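Local atomic coordinates of Beta/alpha-amylase (Paenibacillus polymyxa, PDB entry 3VOC), a protein that hydrolyses alpha-1,4-glucosidic linkages in polysaccharides such as starch, this chain being the family 14 beta-amylase domain, which removes maltose units from the non-reducing ends. Residues G51-D56 with Y133-A138; L324-S329 with S336-L341; K111-Y116 with R180-A185; G71-P76 with I150-Y155. All blocks are in the same frame, centred on the assembly; numbering follows the deposited sequence. Where two conformers were deposited one is given.

Contact 1: residues G51-D56 with Y133-A138; sequences GDNQFD and YDELYA. With CA (calcium ion), chain B.
Asp52, Asn53 and Glu135 meet at a calcium ion, which lies 2.3 Å from Asp52 OD1, 2.4 Å from Asn53 OD1 and 2.2 Å from Glu135 OE1. Glu48 and Gln132 supply the other two protein ligands, so with one water six oxygens surround the ion. Shared ligation brings these oxygens together: Asn53 OD1 and Glu135 OE1 sit close without hydrogen bonding, as both bind the calcium. Outside this shell Asn53 ND2 donates to Glu135 OE2 over 3.1 Å, nearly straight at 171°; the acceptor lies in the amide plane, but the donor stands above the carboxylate, the two planes being 74° apart. A second water donates to both Asp52 OD2 (2.5 Å) and Glu135 OE2 (2.7 Å), so the two carboxylate oxygens not on the metal are bridged by water. A type II turn from Gly51 to Gln54 presents Asp52 and Asn53 side by side, while an extended chain beyond CG carries the Glu135 carboxylate out from its helix. Farther along, Phe55 CE1 meets Leu136 CD1 at the ring edge, 3.9 Å away. The site thus joins the loop between helices 44-47 and 58-69 to helix 127-144, whose Leu136 also packs on strand 73-79.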
loop_
_atom_site.group_PDB
_atom_site.type_symbol
_atom_site.label_atom_id
_atom_site.label_comp_id
_atom_site.label_asym_id
_atom_site.label_seq_id
_atom_site.Cartn_x
_atom_site.Cartn_y
_atom_site.Cartn_z
ATOM N N GLY A 51 -10.606 -14.353 17.752
ATOM C CA GLY A 51 -10.896 -15.595 17.046
ATOM C C GLY A 51 -11.459 -15.294 15.675
ATOM O O GLY A 51 -11.899 -14.170 15.418
ATOM N N ASP A 52 -11.443 -16.292 14.797
ATOM C CA ASP A 52 -11.975 -16.135 13.449
ATOM C C ASP A 52 -13.436 -15.720 13.545
ATOM O O ASP A 52 -14.251 -16.408 14.161
ATOM C CB ASP A 52 -11.826 -17.430 12.634
ATOM C CG ASP A 52 -12.148 -17.239 11.151
ATOM O OD1 ASP A 52 -12.345 -16.091 10.693
ATOM O OD2 ASP A 52 -12.216 -18.255 10.427
ATOM N N ASN A 53 -13.726 -14.550 12.982
ATOM C CA ASN A 53 -15.077 -13.980 12.956
ATOM C C ASN A 53 -15.625 -13.620 14.326
ATOM O O ASN A 53 -16.834 -13.558 14.528
ATOM C CB ASN A 53 -16.042 -14.869 12.165
ATOM C CG ASN A 53 -15.625 -15.027 10.721
ATOM O OD1 ASN A 53 -14.840 -14.239 10.196
ATOM N ND2 ASN A 53 -16.149 -16.045 10.069
ATOM N N GLN A 54 -14.717 -13.375 15.261
ATOM C CA GLN A 54 -15.064 -12.784 16.530
ATOM C C GLN A 54 -14.523 -11.351 16.506
ATOM O O GLN A 54 -13.320 -11.120 16.626
ATOM C CB GLN A 54 -14.487 -13.597 17.693
ATOM C CG GLN A 54 -14.928 -13.087 19.033
ATOM C CD GLN A 54 -14.449 -13.930 20.220
ATOM O OE1 GLN A 54 -14.054 -15.095 20.086
ATOM N NE2 GLN A 54 -14.477 -13.316 21.394
ATOM N N PHE A 55 -15.428 -10.397 16.349
ATOM C CA PHE A 55 -15.042 -9.013 16.080
ATOM C C PHE A 55 -15.173 -8.122 17.298
ATOM O O PHE A 55 -16.019 -8.359 18.167
ATOM C CB PHE A 55 -15.887 -8.455 14.922
ATOM C CG PHE A 55 -15.631 -9.146 13.620
ATOM C CD1 PHE A 55 -14.521 -8.784 12.824
ATOM C CD2 PHE A 55 -16.480 -10.159 13.180
ATOM C CE1 PHE A 55 -14.272 -9.443 11.620
ATOM C CE2 PHE A 55 -16.231 -10.813 11.976
ATOM C CZ PHE A 55 -15.118 -10.451 11.200
ATOM N N ASP A 56 -14.324 -7.098 17.355
ATOM C CA ASP A 56 -14.450 -6.046 18.355
ATOM C C ASP A 56 -14.235 -4.723 17.624
ATOM O O ASP A 56 -13.101 -4.350 17.325
ATOM C CB ASP A 56 -13.408 -6.224 19.462
ATOM C CG ASP A 56 -13.567 -5.200 20.596
ATOM O OD1 ASP A 56 -14.433 -4.300 20.508
ATOM O OD2 ASP A 56 -12.827 -5.310 21.587
ATOM N N TYR A 133 -10.629 -11.601 3.966
ATOM C CA TYR A 133 -10.880 -10.172 3.742
ATOM C C TYR A 133 -12.360 -9.933 3.464
ATOM O O TYR A 133 -12.926 -8.942 3.897
ATOM C CB TYR A 133 -10.051 -9.626 2.575
ATOM C CG TYR A 133 -8.536 -9.470 2.813
ATOM C CD1 TYR A 133 -7.850 -10.244 3.759
ATOM C CD2 TYR A 133 -7.794 -8.589 2.036
ATOM C CE1 TYR A 133 -6.464 -10.099 3.936
ATOM C CE2 TYR A 133 -6.410 -8.441 2.206
ATOM C CZ TYR A 133 -5.757 -9.213 3.146
ATOM O OH TYR A 133 -4.396 -9.082 3.293
ATOM N N ASP A 134 -12.969 -10.852 2.721
ATOM C CA ASP A 134 -14.415 -10.794 2.435
ATOM C C ASP A 134 -15.221 -10.769 3.745
ATOM O O ASP A 134 -16.112 -9.927 3.908
ATOM C CB ASP A 134 -14.806 -11.980 1.529
ATOM C CG ASP A 134 -16.242 -11.900 1.003
ATOM O OD1 ASP A 134 -16.847 -10.812 0.968
ATOM O OD2 ASP A 134 -16.755 -12.957 0.595
ATOM N N GLU A 135 -14.907 -11.668 4.683
ATOM C CA GLU A 135 -15.577 -11.667 5.993
ATOM C C GLU A 135 -15.353 -10.365 6.762
ATOM O O GLU A 135 -16.268 -9.861 7.416
ATOM C CB GLU A 135 -15.084 -12.820 6.874
ATOM C CG GLU A 135 -15.344 -14.220 6.306
ATOM C CD GLU A 135 -14.598 -15.294 7.079
ATOM O OE1 GLU A 135 -13.491 -15.019 7.609
ATOM O OE2 GLU A 135 -15.114 -16.426 7.153
ATOM N N LEU A 136 -14.124 -9.845 6.708
ATOM C CA LEU A 136 -13.788 -8.622 7.449
ATOM C C LEU A 136 -14.509 -7.400 6.848
ATOM O O LEU A 136 -15.013 -6.526 7.581
ATOM C CB LEU A 136 -12.264 -8.415 7.458
ATOM C CG LEU A 136 -11.738 -7.102 8.059
ATOM C CD1 LEU A 136 -12.055 -7.060 9.547
ATOM C CD2 LEU A 136 -10.245 -6.973 7.825
ATOM N N TYR A 137 -14.570 -7.336 5.519
ATOM C CA TYR A 137 -15.245 -6.213 4.851
ATOM C C TYR A 137 -16.747 -6.272 5.139
ATOM O O TYR A 137 -17.397 -5.241 5.359
ATOM C CB TYR A 137 -15.002 -6.234 3.337
ATOM C CG TYR A 137 -13.550 -6.062 2.860
ATOM C CD1 TYR A 137 -12.546 -5.610 3.709
ATOM C CD2 TYR A 137 -13.209 -6.334 1.534
ATOM C CE1 TYR A 137 -11.219 -5.443 3.238
ATOM C CE2 TYR A 137 -11.900 -6.170 1.054
ATOM C CZ TYR A 137 -10.919 -5.731 1.908
ATOM O OH TYR A 137 -9.642 -5.573 1.431
ATOM N N ALA A 138 -17.292 -7.483 5.126
ATOM C CA ALA A 138 -18.699 -7.711 5.453
ATOM C C ALA A 138 -18.993 -7.233 6.860
ATOM O O ALA A 138 -19.975 -6.525 7.100
ATOM C CB ALA A 138 -19.049 -9.219 5.306
HETATM CA CA CA B . -12.569 -14.177 9.479
HETATM O O HOH W 1 -13.674 -18.342 8.374
HETATM O O HOH W 2 -12.333 -12.029 8.580
#

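Contact 2: residues L324-S329 with S336-L341; sequences LEMSDS and SLPSTL
Asp328 reaches across to the first turn of helix 338-352 and engages Ser339 and Thr340 with both carboxylate oxygens. OD1 accepts from Thr340 N at 2.9 Å, an almost straight bond of 170° on the syn side, somewhat out of the carboxylate plane. The same oxygen takes a weak bond from Ser339 N, bent to 120°. OD2 receives the hydroxyl of Thr340, OG1 lying only 2.5 Å off, again on the syn side. With CG anti to its carbonyl carbon (chi1 -83°), Asp328 brings its carboxylate up to the amides just past Leu337, the N-cap residue, where Pro338 has no N-H to offer. One backbone bond reinforces the grip, from Ser329 N to Ser336 O at 3.0 Å. The loop after barrel strand 318-321 is thereby pinned to the start of the helix that follows it. Waters fill in round it: one accepts from Asp328 N, another accepts from Ser336 N and hydrogen-bonds Ser329 OG. The serine hydroxyls look elsewhere for their main partners, Ser329 to Thr331, Ser336 to His284, a probable substrate-binding residue, and Ser339 to Lys375. A Tris molecule, probably from the crystallisation liquor, hydrogen-bonds both Asp328 OD2 and Ser339 OG. Apolar contact comes from Pro338, whose CG faces Met326 CB, although Met326 has alternate conformers and the apparent tightness there is doubtful. A carboxylate set against the amino end of a helix, with amide donors on one oxygen and a hydroxyl on the other, would probably be favoured in its ionised form and would in turn offset the helix dipole.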
loop_
_atom_site.group_PDB
_atom_site.type_symbol
_atom_site.label_atom_id
_atom_site.label_comp_id
_atom_site.label_asym_id
_atom_site.label_seq_id
_atom_site.Cartn_x
_atom_site.Cartn_y
_atom_site.Cartn_z
ATOM N N LEU A 324 4.905 12.537 -2.752
ATOM C CA LEU A 324 4.578 13.821 -3.366
ATOM C C LEU A 324 5.400 15.013 -2.852
ATOM O O LEU A 324 5.541 16.034 -3.550
ATOM C CB LEU A 324 3.083 14.119 -3.237
ATOM C CG LEU A 324 2.242 13.662 -4.425
ATOM C CD1 LEU A 324 2.186 12.134 -4.532
ATOM C CD2 LEU A 324 0.827 14.225 -4.283
ATOM N N GLU A 325 5.951 14.877 -1.645
ATOM C CA GLU A 325 6.712 15.970 -1.032
ATOM C C GLU A 325 8.197 15.996 -1.396
ATOM O O GLU A 325 8.901 16.978 -1.074
ATOM C CB GLU A 325 6.553 15.943 0.502
ATOM C CG GLU A 325 7.554 15.062 1.274
ATOM C CD GLU A 325 7.285 13.542 1.196
ATOM O OE1 GLU A 325 6.449 13.082 0.378
ATOM O OE2 GLU A 325 7.934 12.801 1.968
ATOM N N MET A 326 8.675 14.933 -2.046
ATOM C CA MET A 326 10.118 14.739 -2.269
ATOM C C MET A 326 10.613 15.265 -3.612
ATOM O O MET A 326 9.866 15.295 -4.589
ATOM C CB MET A 326 10.477 13.263 -2.192
ATOM C CG MET A 326 10.495 12.703 -0.809
ATOM S SD MET A 326 11.064 10.998 -0.871
ATOM C CE MET A 326 10.696 10.580 0.843
ATOM N N SER A 327 11.885 15.654 -3.649
ATOM C CA SER A 327 12.518 16.136 -4.881
ATOM C C SER A 327 13.419 15.070 -5.479
ATOM O O SER A 327 13.870 14.163 -4.778
ATOM C CB SER A 327 13.337 17.404 -4.608
ATOM O OG SER A 327 12.527 18.449 -4.117
ATOM N N ASP A 328 13.674 15.184 -6.780
ATOM C CA ASP A 328 14.626 14.315 -7.465
ATOM C C ASP A 328 16.047 14.573 -7.012
ATOM O O ASP A 328 16.446 15.721 -6.804
ATOM C CB ASP A 328 14.546 14.534 -8.975
ATOM C CG ASP A 328 13.433 13.737 -9.619
ATOM O OD1 ASP A 328 12.877 12.838 -8.957
ATOM O OD2 ASP A 328 13.120 14.006 -10.790
ATOM N N SER A 329 16.809 13.501 -6.863
ATOM C CA SER A 329 18.230 13.628 -6.610
ATOM C C SER A 329 18.979 12.864 -7.686
ATOM O O SER A 329 19.664 13.470 -8.527
ATOM C CB SER A 329 18.607 13.132 -5.213
ATOM O OG SER A 329 20.020 12.995 -5.127
ATOM N N SER A 336 17.941 8.090 -6.245
ATOM C CA SER A 336 16.561 8.338 -5.828
ATOM C C SER A 336 15.925 9.447 -6.664
ATOM O O SER A 336 16.396 10.579 -6.657
ATOM C CB SER A 336 16.532 8.717 -4.342
ATOM O OG SER A 336 15.231 9.102 -3.945
ATOM N N LEU A 337 14.838 9.121 -7.357
ATOM C CA LEU A 337 14.154 10.086 -8.210
ATOM C C LEU A 337 12.639 10.099 -7.937
ATOM O O LEU A 337 11.849 9.829 -8.837
ATOM C CB LEU A 337 14.446 9.783 -9.689
ATOM C CG LEU A 337 15.898 9.956 -10.145
ATOM C CD1 LEU A 337 16.128 9.266 -11.498
ATOM C CD2 LEU A 337 16.284 11.452 -10.200
ATOM N N PRO A 338 12.239 10.412 -6.687
ATOM C CA PRO A 338 10.824 10.322 -6.310
ATOM C C PRO A 338 9.928 11.280 -7.060
ATOM O O PRO A 338 8.774 10.961 -7.291
ATOM C CB PRO A 338 10.820 10.661 -4.804
ATOM C CG PRO A 338 12.101 11.419 -4.579
ATOM C CD PRO A 338 13.088 10.819 -5.549
ATOM N N SER A 339 10.439 12.454 -7.437
ATOM C CA SER A 339 9.597 13.428 -8.129
ATOM C C SER A 339 9.265 12.950 -9.548
ATOM O O SER A 339 8.122 13.054 -9.999
ATOM C CB SER A 339 10.276 14.808 -8.144
ATOM O OG SER A 339 9.443 15.749 -8.778
ATOM N N THR A 340 10.272 12.421 -10.248
ATOM C CA THR A 340 10.069 11.735 -11.534
ATOM C C THR A 340 9.122 10.538 -11.398
ATOM O O THR A 340 8.285 10.304 -12.256
ATOM C CB THR A 340 11.433 11.277 -12.113
ATOM O OG1 THR A 340 12.172 12.431 -12.555
ATOM C CG2 THR A 340 11.272 10.281 -13.282
ATOM N N LEU A 341 9.266 9.768 -10.324
ATOM C CA LEU A 341 8.388 8.607 -10.088
ATOM C C LEU A 341 6.925 9.041 -9.946
ATOM O O LEU A 341 6.029 8.460 -10.588
ATOM C CB LEU A 341 8.855 7.813 -8.860
ATOM C CG LEU A 341 8.039 6.598 -8.411
ATOM C CD1 LEU A 341 7.967 5.546 -9.518
ATOM C CD2 LEU A 341 8.670 6.023 -7.131
HETATM O O HOH W 3 12.328 17.459 -8.313
HETATM O O HOH W 4 19.830 9.854 -5.027
#

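Contact 3: residues K111-Y116 with R180-A185; sequences KDESGY and RGKFQA
Glu113 and Arg180 approach from opposite directions and meet nearly in one plane, carboxylate and guanidinium only 24° apart. The arginine comes end-on: NH1 (3.1 Å) and NH2 (2.9 Å) both donate to Glu113 OE2, and NH2 adds a weak bond to OE1. Phe183 N donates to the same OE2 at 2.9 Å, on the anti side, so three N-H groups hold one oxygen and fix the carboxylate's rotation. Lys182 instead runs obliquely past Asp112, its fully extended chain bringing CD near OD2 and ending in a bond from NZ to Ser114 OG, 2.8 Å long; a water donates to Asp112 OD2 and accepts from Lys182 NZ. Asp112 OD1 serves its own turn. With CG between backbone N and carbonyl carbon (chi1 77°), it takes Ser114 N (2.8 Å), an Asx turn, and Tyr116 N from opposite faces of the carboxylate. Gln184 bends at chi2, which lays its amide beside Asp112 CB. The contact fastens the turn linking strands 110-111 and 117-118 to the loop before helix 188-202. Phe183 also meets Phe245 and Tyr249 of helix 240-268 edge-to-face, while Arg180 touches helix 295-300 and forms a second salt bridge, from NE to Asp229.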
loop_
_atom_site.group_PDB
_atom_site.type_symbol
_atom_site.label_atom_id
_atom_site.label_comp_id
_atom_site.label_asym_id
_atom_site.label_seq_id
_atom_site.Cartn_x
_atom_site.Cartn_y
_atom_site.Cartn_z
ATOM N N LYS A 111 8.775 -15.395 1.700
ATOM C CA LYS A 111 10.145 -15.715 2.036
ATOM C C LYS A 111 11.051 -15.055 1.004
ATOM O O LYS A 111 10.751 -15.063 -0.189
ATOM C CB LYS A 111 10.308 -17.238 2.070
ATOM C CG LYS A 111 11.617 -17.751 2.612
ATOM C CD LYS A 111 11.512 -19.226 3.058
ATOM C CE LYS A 111 10.767 -19.384 4.381
ATOM N NZ LYS A 111 10.990 -20.722 5.016
ATOM N N ASP A 112 12.141 -14.466 1.471
ATOM C CA ASP A 112 13.046 -13.750 0.588
ATOM C C ASP A 112 14.169 -14.606 0.002
ATOM O O ASP A 112 14.224 -15.804 0.241
ATOM C CB ASP A 112 13.570 -12.461 1.251
ATOM C CG ASP A 112 14.669 -12.690 2.291
ATOM O OD1 ASP A 112 15.215 -13.802 2.439
ATOM O OD2 ASP A 112 15.015 -11.697 2.956
ATOM N N GLU A 113 15.043 -13.964 -0.781
ATOM C CA GLU A 113 16.160 -14.624 -1.460
ATOM C C GLU A 113 17.087 -15.393 -0.519
ATOM O O GLU A 113 17.731 -16.349 -0.946
ATOM C CB GLU A 113 16.977 -13.593 -2.250
ATOM C CG GLU A 113 16.175 -12.872 -3.345
ATOM C CD GLU A 113 16.977 -11.782 -4.018
ATOM O OE1 GLU A 113 18.233 -11.850 -4.012
ATOM O OE2 GLU A 113 16.354 -10.869 -4.567
ATOM N N SER A 114 17.136 -14.986 0.750
ATOM C CA SER A 114 18.009 -15.620 1.752
ATOM C C SER A 114 17.272 -16.539 2.739
ATOM O O SER A 114 17.864 -17.013 3.717
ATOM C CB SER A 114 18.781 -14.542 2.528
ATOM O OG SER A 114 19.442 -13.651 1.638
ATOM N N GLY A 115 15.981 -16.770 2.500
ATOM C CA GLY A 115 15.189 -17.637 3.362
ATOM C C GLY A 115 14.493 -16.928 4.525
ATOM O O GLY A 115 13.854 -17.582 5.348
ATOM N N TYR A 116 14.586 -15.601 4.598
ATOM C CA TYR A 116 13.910 -14.878 5.676
ATOM C C TYR A 116 12.393 -14.825 5.470
ATOM O O TYR A 116 11.924 -14.378 4.418
ATOM C CB TYR A 116 14.478 -13.465 5.861
ATOM C CG TYR A 116 13.870 -12.751 7.053
ATOM C CD1 TYR A 116 14.440 -12.857 8.324
ATOM C CD2 TYR A 116 12.704 -11.992 6.909
ATOM C CE1 TYR A 116 13.866 -12.208 9.426
ATOM C CE2 TYR A 116 12.127 -11.348 7.982
ATOM C CZ TYR A 116 12.710 -11.459 9.240
ATOM O OH TYR A 116 12.111 -10.824 10.295
ATOM N N ARG A 180 18.187 -2.296 -2.381
ATOM C CA ARG A 180 17.057 -2.522 -3.290
ATOM C C ARG A 180 16.043 -3.462 -2.655
ATOM O O ARG A 180 14.913 -3.578 -3.135
ATOM C CB ARG A 180 17.505 -3.080 -4.645
ATOM C CG ARG A 180 18.182 -4.419 -4.554
ATOM C CD ARG A 180 17.841 -5.386 -5.701
ATOM N NE ARG A 180 18.437 -6.659 -5.304
ATOM C CZ ARG A 180 17.801 -7.816 -5.180
ATOM N NH1 ARG A 180 16.522 -7.942 -5.533
ATOM N NH2 ARG A 180 18.470 -8.870 -4.734
ATOM N N GLY A 181 16.457 -4.127 -1.578
ATOM C CA GLY A 181 15.637 -5.163 -0.968
ATOM C C GLY A 181 15.833 -6.477 -1.692
ATOM O O GLY A 181 16.866 -6.690 -2.362
ATOM N N LYS A 182 14.854 -7.373 -1.565
ATOM C CA LYS A 182 14.981 -8.722 -2.133
ATOM C C LYS A 182 13.645 -9.192 -2.700
ATOM O O LYS A 182 12.584 -8.786 -2.199
ATOM C CB LYS A 182 15.471 -9.722 -1.069
ATOM C CG LYS A 182 16.912 -9.494 -0.636
ATOM C CD LYS A 182 17.346 -10.393 0.504
ATOM C CE LYS A 182 18.783 -10.044 0.951
ATOM N NZ LYS A 182 19.206 -10.934 2.086
ATOM N N PHE A 183 13.707 -10.035 -3.741
ATOM C CA PHE A 183 12.526 -10.760 -4.234
ATOM C C PHE A 183 11.928 -11.632 -3.121
ATOM O O PHE A 183 12.649 -12.111 -2.254
ATOM C CB PHE A 183 12.869 -11.618 -5.469
ATOM C CG PHE A 183 13.184 -10.814 -6.705
ATOM C CD1 PHE A 183 14.424 -10.918 -7.316
ATOM C CD2 PHE A 183 12.235 -9.975 -7.273
ATOM C CE1 PHE A 183 14.727 -10.175 -8.455
ATOM C CE2 PHE A 183 12.529 -9.222 -8.429
ATOM C CZ PHE A 183 13.775 -9.329 -9.020
ATOM N N GLN A 184 10.614 -11.842 -3.173
ATOM C CA GLN A 184 9.851 -12.415 -2.063
ATOM C C GLN A 184 9.014 -13.605 -2.521
ATOM O O GLN A 184 7.845 -13.765 -2.122
ATOM C CB GLN A 184 8.949 -11.329 -1.460
ATOM C CG GLN A 184 9.714 -10.117 -0.902
ATOM C CD GLN A 184 10.554 -10.485 0.314
ATOM O OE1 GLN A 184 10.122 -11.273 1.151
ATOM N NE2 GLN A 184 11.761 -9.910 0.419
ATOM N N ALA A 185 9.611 -14.440 -3.375
ATOM C CA ALA A 185 8.897 -15.551 -3.980
ATOM C C ALA A 185 9.565 -16.879 -3.654
ATOM O O ALA A 185 9.584 -17.787 -4.494
ATOM C CB ALA A 185 8.806 -15.352 -5.512
HETATM O O HOH W 5 7.368 -16.102 -0.816
HETATM O O HOH W 6 13.551 -9.400 2.762
HETATM O O HOH W 7 17.306 -11.441 4.165
HETATM O O HOH W 8 10.914 -11.976 3.616
#

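Contact 4: residues G71-P76 with I150-Y155; sequences GLKWVP and IIPKIY
Trp74 N donates to Ile150 O over 2.8 Å, almost straight at 173°, and joins strand 73-79 to the residues leading into strand 153-156, its parallel neighbour in the eight-stranded TIM barrel. At the other end Tyr155 N donates to Pro76 O at 2.9 Å. Two prolines limit the pairing: Pro152 has no N-H for Trp74 O, and Pro76 has none for Lys153 O. Trp74 O instead receives a CA-H...O contact from Ile151 CA (3.4 Å) and touches the Pro152 ring at CD. The short strand axes stay 5.3 Å apart at closest approach and run 27° from parallel. Side chains fill both sides of the pair. Trp74 and Ile151 lie side by side, pointing the same way, with CE3 near CD1, and Ile151 CG2 continues to Pro76 CD, 3.8 Å away. This layer faces outward to helices 58-69 and 127-144, and Trp74 NE1 bonds to Thr40 OG1 of the adjoining strand 37-43. On the other side Val75 works with both methyls: CG1, anti to the backbone N (chi1 176°), leans on Tyr155 CE2, and CG2 touches Pro152 CG at 3.7 Å, the two side chains crossing at about a right angle. Tyr155 is close to Lys279 and Glu359, the probable substrate-binding and proton-acceptor residues, and Lys153 NZ is held by Asn357 and Asp318. Beside Pro76 CD the carbonyl oxygen of Lys153 is buried without a polar partner, 3.4 Å from Val75 CG1.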
loop_
_atom_site.group_PDB
_atom_site.type_symbol
_atom_site.label_atom_id
_atom_site.label_comp_id
_atom_site.label_asym_id
_atom_site.label_seq_id
_atom_site.Cartn_x
_atom_site.Cartn_y
_atom_site.Cartn_z
ATOM N N GLY A 71 -17.169 17.307 13.417
ATOM C CA GLY A 71 -17.650 17.773 12.126
ATOM C C GLY A 71 -16.784 17.354 10.947
ATOM O O GLY A 71 -16.904 17.923 9.876
ATOM N N LEU A 72 -15.908 16.372 11.151
ATOM C CA LEU A 72 -15.060 15.840 10.094
ATOM C C LEU A 72 -15.636 14.579 9.446
ATOM O O LEU A 72 -16.430 13.861 10.063
ATOM C CB LEU A 72 -13.673 15.515 10.649
ATOM C CG LEU A 72 -12.895 16.743 11.121
ATOM C CD1 LEU A 72 -11.834 16.381 12.163
ATOM C CD2 LEU A 72 -12.287 17.455 9.910
ATOM N N LYS A 73 -15.230 14.328 8.201
ATOM C CA LYS A 73 -15.442 13.026 7.571
ATOM C C LYS A 73 -14.421 12.012 8.068
ATOM O O LYS A 73 -13.355 12.380 8.583
ATOM C CB LYS A 73 -15.351 13.114 6.042
ATOM C CG LYS A 73 -16.377 14.015 5.389
ATOM C CD LYS A 73 -17.734 13.920 6.034
ATOM C CE LYS A 73 -18.720 14.856 5.334
ATOM N NZ LYS A 73 -19.029 14.312 3.994
ATOM N N TRP A 74 -14.764 10.731 7.911
ATOM C CA TRP A 74 -13.885 9.626 8.323
ATOM C C TRP A 74 -13.557 8.700 7.160
ATOM O O TRP A 74 -14.454 8.176 6.520
ATOM C CB TRP A 74 -14.533 8.803 9.437
ATOM C CG TRP A 74 -13.566 7.834 10.118
ATOM C CD1 TRP A 74 -12.310 8.124 10.608
ATOM C CD2 TRP A 74 -13.788 6.441 10.398
ATOM N NE1 TRP A 74 -11.745 6.997 11.168
ATOM C CE2 TRP A 74 -12.631 5.955 11.060
ATOM C CE3 TRP A 74 -14.856 5.557 10.162
ATOM C CZ2 TRP A 74 -12.507 4.616 11.478
ATOM C CZ3 TRP A 74 -14.734 4.224 10.587
ATOM C CH2 TRP A 74 -13.568 3.769 11.227
ATOM N N VAL A 75 -12.269 8.498 6.891
ATOM C CA VAL A 75 -11.860 7.605 5.804
ATOM C C VAL A 75 -11.113 6.424 6.393
ATOM O O VAL A 75 -9.931 6.535 6.746
ATOM C CB VAL A 75 -11.014 8.317 4.729
ATOM C CG1 VAL A 75 -10.518 7.305 3.655
ATOM C CG2 VAL A 75 -11.825 9.453 4.085
ATOM N N PRO A 76 -11.806 5.286 6.532
ATOM C CA PRO A 76 -11.171 4.114 7.116
ATOM C C PRO A 76 -10.277 3.397 6.097
ATOM O O PRO A 76 -10.624 3.318 4.915
ATOM C CB PRO A 76 -12.366 3.238 7.484
ATOM C CG PRO A 76 -13.364 3.548 6.397
ATOM C CD PRO A 76 -13.206 5.028 6.147
ATOM N N ILE A 150 -20.866 9.911 7.098
ATOM C CA ILE A 150 -19.554 10.506 7.386
ATOM C C ILE A 150 -18.378 9.856 6.647
ATOM O O ILE A 150 -17.246 10.345 6.739
ATOM C CB ILE A 150 -19.264 10.595 8.904
ATOM C CG1 ILE A 150 -18.882 9.220 9.468
ATOM C CG2 ILE A 150 -20.461 11.268 9.641
ATOM C CD1 ILE A 150 -18.142 9.281 10.803
ATOM N N ILE A 151 -18.637 8.760 5.933
ATOM C CA ILE A 151 -17.576 8.026 5.221
ATOM C C ILE A 151 -17.653 8.346 3.723
ATOM O O ILE A 151 -18.554 7.882 3.032
ATOM C CB ILE A 151 -17.654 6.502 5.488
ATOM C CG1 ILE A 151 -17.449 6.202 6.977
ATOM C CG2 ILE A 151 -16.621 5.733 4.632
ATOM C CD1 ILE A 151 -17.673 4.749 7.356
ATOM N N PRO A 152 -16.715 9.163 3.218
ATOM C CA PRO A 152 -16.783 9.573 1.813
ATOM C C PRO A 152 -15.985 8.680 0.867
ATOM O O PRO A 152 -16.101 8.817 -0.351
ATOM C CB PRO A 152 -16.146 10.958 1.840
ATOM C CG PRO A 152 -15.103 10.852 2.922
ATOM C CD PRO A 152 -15.654 9.883 3.950
ATOM N N LYS A 153 -15.191 7.777 1.431
ATOM C CA LYS A 153 -14.218 7.001 0.670
ATOM C C LYS A 153 -13.695 5.922 1.601
ATOM O O LYS A 153 -13.632 6.123 2.824
ATOM C CB LYS A 153 -13.085 7.922 0.192
ATOM C CG LYS A 153 -12.051 7.258 -0.696
ATOM C CD LYS A 153 -11.448 8.265 -1.660
ATOM C CE LYS A 153 -10.937 7.542 -2.927
ATOM N NZ LYS A 153 -10.563 8.475 -4.022
ATOM N N ILE A 154 -13.347 4.767 1.046
ATOM C CA ILE A 154 -12.763 3.676 1.846
ATOM C C ILE A 154 -11.470 3.197 1.196
ATOM O O ILE A 154 -11.432 3.051 -0.025
ATOM C CB ILE A 154 -13.747 2.475 1.974
ATOM C CG1 ILE A 154 -15.051 2.934 2.659
ATOM C CG2 ILE A 154 -13.090 1.310 2.740
ATOM C CD1 ILE A 154 -16.225 1.937 2.601
ATOM N N TYR A 155 -10.429 2.952 2.005
ATOM C CA TYR A 155 -9.173 2.399 1.480
ATOM C C TYR A 155 -9.019 0.923 1.821
ATOM O O TYR A 155 -9.461 0.468 2.888
ATOM C CB TYR A 155 -7.935 3.192 1.970
ATOM C CG TYR A 155 -7.827 4.599 1.374
ATOM C CD1 TYR A 155 -8.119 4.838 0.022
ATOM C CD2 TYR A 155 -7.434 5.690 2.157
ATOM C CE1 TYR A 155 -8.044 6.140 -0.531
ATOM C CE2 TYR A 155 -7.341 6.985 1.615
ATOM C CZ TYR A 155 -7.643 7.205 0.269
ATOM O OH TYR A 155 -7.565 8.489 -0.277
#

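Contact 4 is buried barrel wall, contacts 2 and 3 are partly buried loop structure, and contact 1 lies at the surface. Their chemistry follows: apolar packing with two backbone bonds in the wall, a carboxylate accepting from amides in contacts 2 and 3, with a salt bridge added in the latter, and metal ligation in contact 1. Contacts 1 and 4 are neighbours, with nearest atoms about 6 Å apart; helix 127-144 of the first precedes strand 153-156 of the second and packs against strand 73-79. Contacts 1 and 2 lie on opposite sides of the chain's centre, as do contacts 3 and 4; all four lie within the one family 14 domain.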